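Local coordinates for protein sarcoplasmic calcium-binding proteins II, V, VI, and VII (Branchiostoma lanceolatum, PDB 2SAS) that binds calcium ions through EF-hand loops and, like parvalbumins, seems to be more abundant in fast-contracting muscle, at residues Ala84-Glu87 with Lys88-Ala91. Numbering follows the deposited sequence.
Sequences AMWE and KTIA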
ATOM      1  N   ALA A  84      -6.256  13.133  15.661  1.00 18.47           N
ATOM      2  CA  ALA A  84      -6.295  14.221  16.648  1.00 17.07           C
ATOM      3  C   ALA A  84      -4.947  14.488  17.227  1.00 16.72           C
ATOM      4  O   ALA A  84      -4.565  15.663  17.347  1.00 19.36           O
ATOM      5  CB  ALA A  84      -7.292  13.885  17.762  1.00 17.68           C
ATOM      6  N   MET A  85      -4.209  13.470  17.642  1.00 17.61           N
ATOM      7  CA  MET A  85      -2.859  13.622  18.201  1.00 17.42           C
ATOM      8  C   MET A  85      -1.962  14.314  17.165  1.00 17.38           C
ATOM      9  O   MET A  85      -1.224  15.260  17.486  1.00 18.38           O
ATOM     10  CB  MET A  85      -2.232  12.307  18.623  1.00 17.50           C
ATOM     11  CG  MET A  85      -0.779  12.490  19.007  1.00 18.58           C
ATOM     12  SD  MET A  85      -0.170  10.894  19.696  1.00 21.10           S
ATOM     13  CE  MET A  85      -0.321   9.948  18.170  1.00 18.31           C
ATOM     14  N   TRP A  86      -2.052  13.875  15.940  1.00 18.58           N
ATOM     15  CA  TRP A  86      -1.213  14.490  14.870  1.00 19.58           C
ATOM     16  C   TRP A  86      -1.594  15.908  14.535  1.00 20.08           C
ATOM     17  O   TRP A  86      -0.675  16.741  14.321  1.00 19.63           O
ATOM     18  CB  TRP A  86      -1.129  13.533  13.690  1.00 18.96           C
ATOM     19  CG  TRP A  86       0.020  12.615  14.013  1.00 18.86           C
ATOM     20  CD1 TRP A  86      -0.045  11.306  14.306  1.00 18.14           C
ATOM     21  CD2 TRP A  86       1.401  12.995  14.092  1.00 20.38           C
ATOM     22  NE1 TRP A  86       1.201  10.816  14.548  1.00 17.32           N
ATOM     23  CE2 TRP A  86       2.113  11.805  14.453  1.00 19.23           C
ATOM     24  CE3 TRP A  86       2.107  14.184  13.930  1.00 19.80           C
ATOM     25  CZ2 TRP A  86       3.495  11.788  14.613  1.00 17.79           C
ATOM     26  CZ3 TRP A  86       3.482  14.163  14.112  1.00 16.94           C
ATOM     27  CH2 TRP A  86       4.162  12.993  14.432  1.00 16.71           C
ATOM     28  N   GLU A  87      -2.878  16.200  14.527  1.00 21.18           N
ATOM     29  CA  GLU A  87      -3.336  17.586  14.255  1.00 21.94           C
ATOM     30  C   GLU A  87      -2.793  18.524  15.302  1.00 20.79           C
ATOM     31  O   GLU A  87      -2.421  19.655  14.975  1.00 22.13           O
ATOM     32  CB  GLU A  87      -4.826  17.772  14.153  1.00 22.53           C
ATOM     33  CG  GLU A  87      -5.618  16.898  13.176  1.00 26.02           C
ATOM     34  CD  GLU A  87      -6.615  17.762  12.417  1.00 29.29           C
ATOM     35  OE1 GLU A  87      -6.857  18.859  12.917  1.00 29.53           O
ATOM     36  OE2 GLU A  87      -7.060  17.281  11.349  1.00 29.03           O
ATOM     37  N   LYS A  88      -2.732  18.032  16.518  1.00 21.24           N
ATOM     38  CA  LYS A  88      -2.203  18.843  17.665  1.00 21.39           C
ATOM     39  C   LYS A  88      -0.725  19.079  17.442  1.00 20.83           C
ATOM     40  O   LYS A  88      -0.312  20.228  17.324  1.00 20.66           O
ATOM     41  CB  LYS A  88      -2.622  18.206  18.951  1.00 22.04           C
ATOM     42  CG  LYS A  88      -2.054  18.434  20.296  1.00 23.20           C
ATOM     43  CD  LYS A  88      -2.033  17.184  21.189  1.00 30.13           C
ATOM     44  CE  LYS A  88      -1.186  16.008  20.807  1.00 31.12           C
ATOM     45  NZ  LYS A  88       0.228  16.034  21.324  1.00 31.43           N
ATOM     46  N   THR A  89       0.155  18.099  17.294  1.00 20.87           N
ATOM     47  CA  THR A  89       1.581  18.349  17.070  1.00 20.40           C
ATOM     48  C   THR A  89       1.965  19.014  15.770  1.00 21.12           C
ATOM     49  O   THR A  89       3.001  19.694  15.731  1.00 20.13           O
ATOM     50  CB  THR A  89       2.399  16.995  17.223  1.00 18.42           C
ATOM     51  OG1 THR A  89       1.832  16.181  16.193  1.00 21.13           O
ATOM     52  CG2 THR A  89       2.231  16.363  18.583  1.00 21.23           C
ATOM     53  N   ILE A  90       1.223  18.798  14.688  1.00 22.65           N
ATOM     54  CA  ILE A  90       1.655  19.477  13.432  1.00 24.76           C
ATOM     55  C   ILE A  90       1.459  20.963  13.686  1.00 27.15           C
ATOM     56  O   ILE A  90       2.253  21.845  13.345  1.00 27.89           O
ATOM     57  CB  ILE A  90       0.895  18.921  12.181  1.00 23.10           C
ATOM     58  CG1 ILE A  90       1.470  17.557  11.759  1.00 23.24           C
ATOM     59  CG2 ILE A  90       0.949  19.914  10.993  1.00 24.51           C
ATOM     60  CD1 ILE A  90       0.793  16.866  10.543  1.00 23.97           C
ATOM     61  N   ALA A  91       0.338  21.228  14.364  1.00 29.01           N
ATOM     62  CA  ALA A  91      -0.035  22.621  14.675  1.00 30.35           C
ATOM     63  C   ALA A  91       1.125  23.415  15.237  1.00 30.77           C
ATOM     64  O   ALA A  91       1.200  24.627  14.929  1.00 32.17           O
ATOM     65  CB  ALA A  91      -1.272  22.602  15.556  1.00 30.52           C
TER
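Ala84 O receives the amide of Lys88 (N to O 3.1 Å), the first of four successive i to i+4 bonds that carry one continuous α-helix through Ala84-Glu87 into Lys88-Ala91. Met85 O takes Thr89 N, and Trp86 O takes Ile90 N at 2.8 Å, the shortest of the set. Ala91 N completes the run by donating to Glu87 O.

Trp86 O has a second donor. Thr89 places OG1 between its own backbone N and carbonyl carbon (chi1 61°), which swings the hydroxyl back along the helix to within 3.2 Å of Trp86 O. It donates there from well off the C=O direction, at a C=O...OG1 angle of 111°. Threonine suits this place because a short β-hydroxyl can pay its hydrogen bond to the preceding turn while lying close to the indole, with OG1 obliquely 3.0 Å from Trp86 CE3. A valine in its place would probably cost Trp86 O its second donor, leaving it the Ile90 amide, and put a methyl where the hydroxyl now lies close to the ring. Ile90 CG1 lies 4.1 Å from Trp86 CE3, at the ring edge, a branched apolar chain extending the apolar face begun by tryptophan. On another side, Lys88 folds back so that its methylenes pass Met85, Lys88 CE 4.0 Å from Met85 CG, as befits a long flexible chain on an exposed flank.

This helix, 79-91, is the exiting helix of the second EF-hand. Met85, long and pliable, is buried against Leu65, Arg68 and Ala69 of helix 48-69, the entering helix, whereas Trp86 and Ile90 meet Ile10 of helix 4-18 and reach helix 158-170 through Leu169 and Thr170.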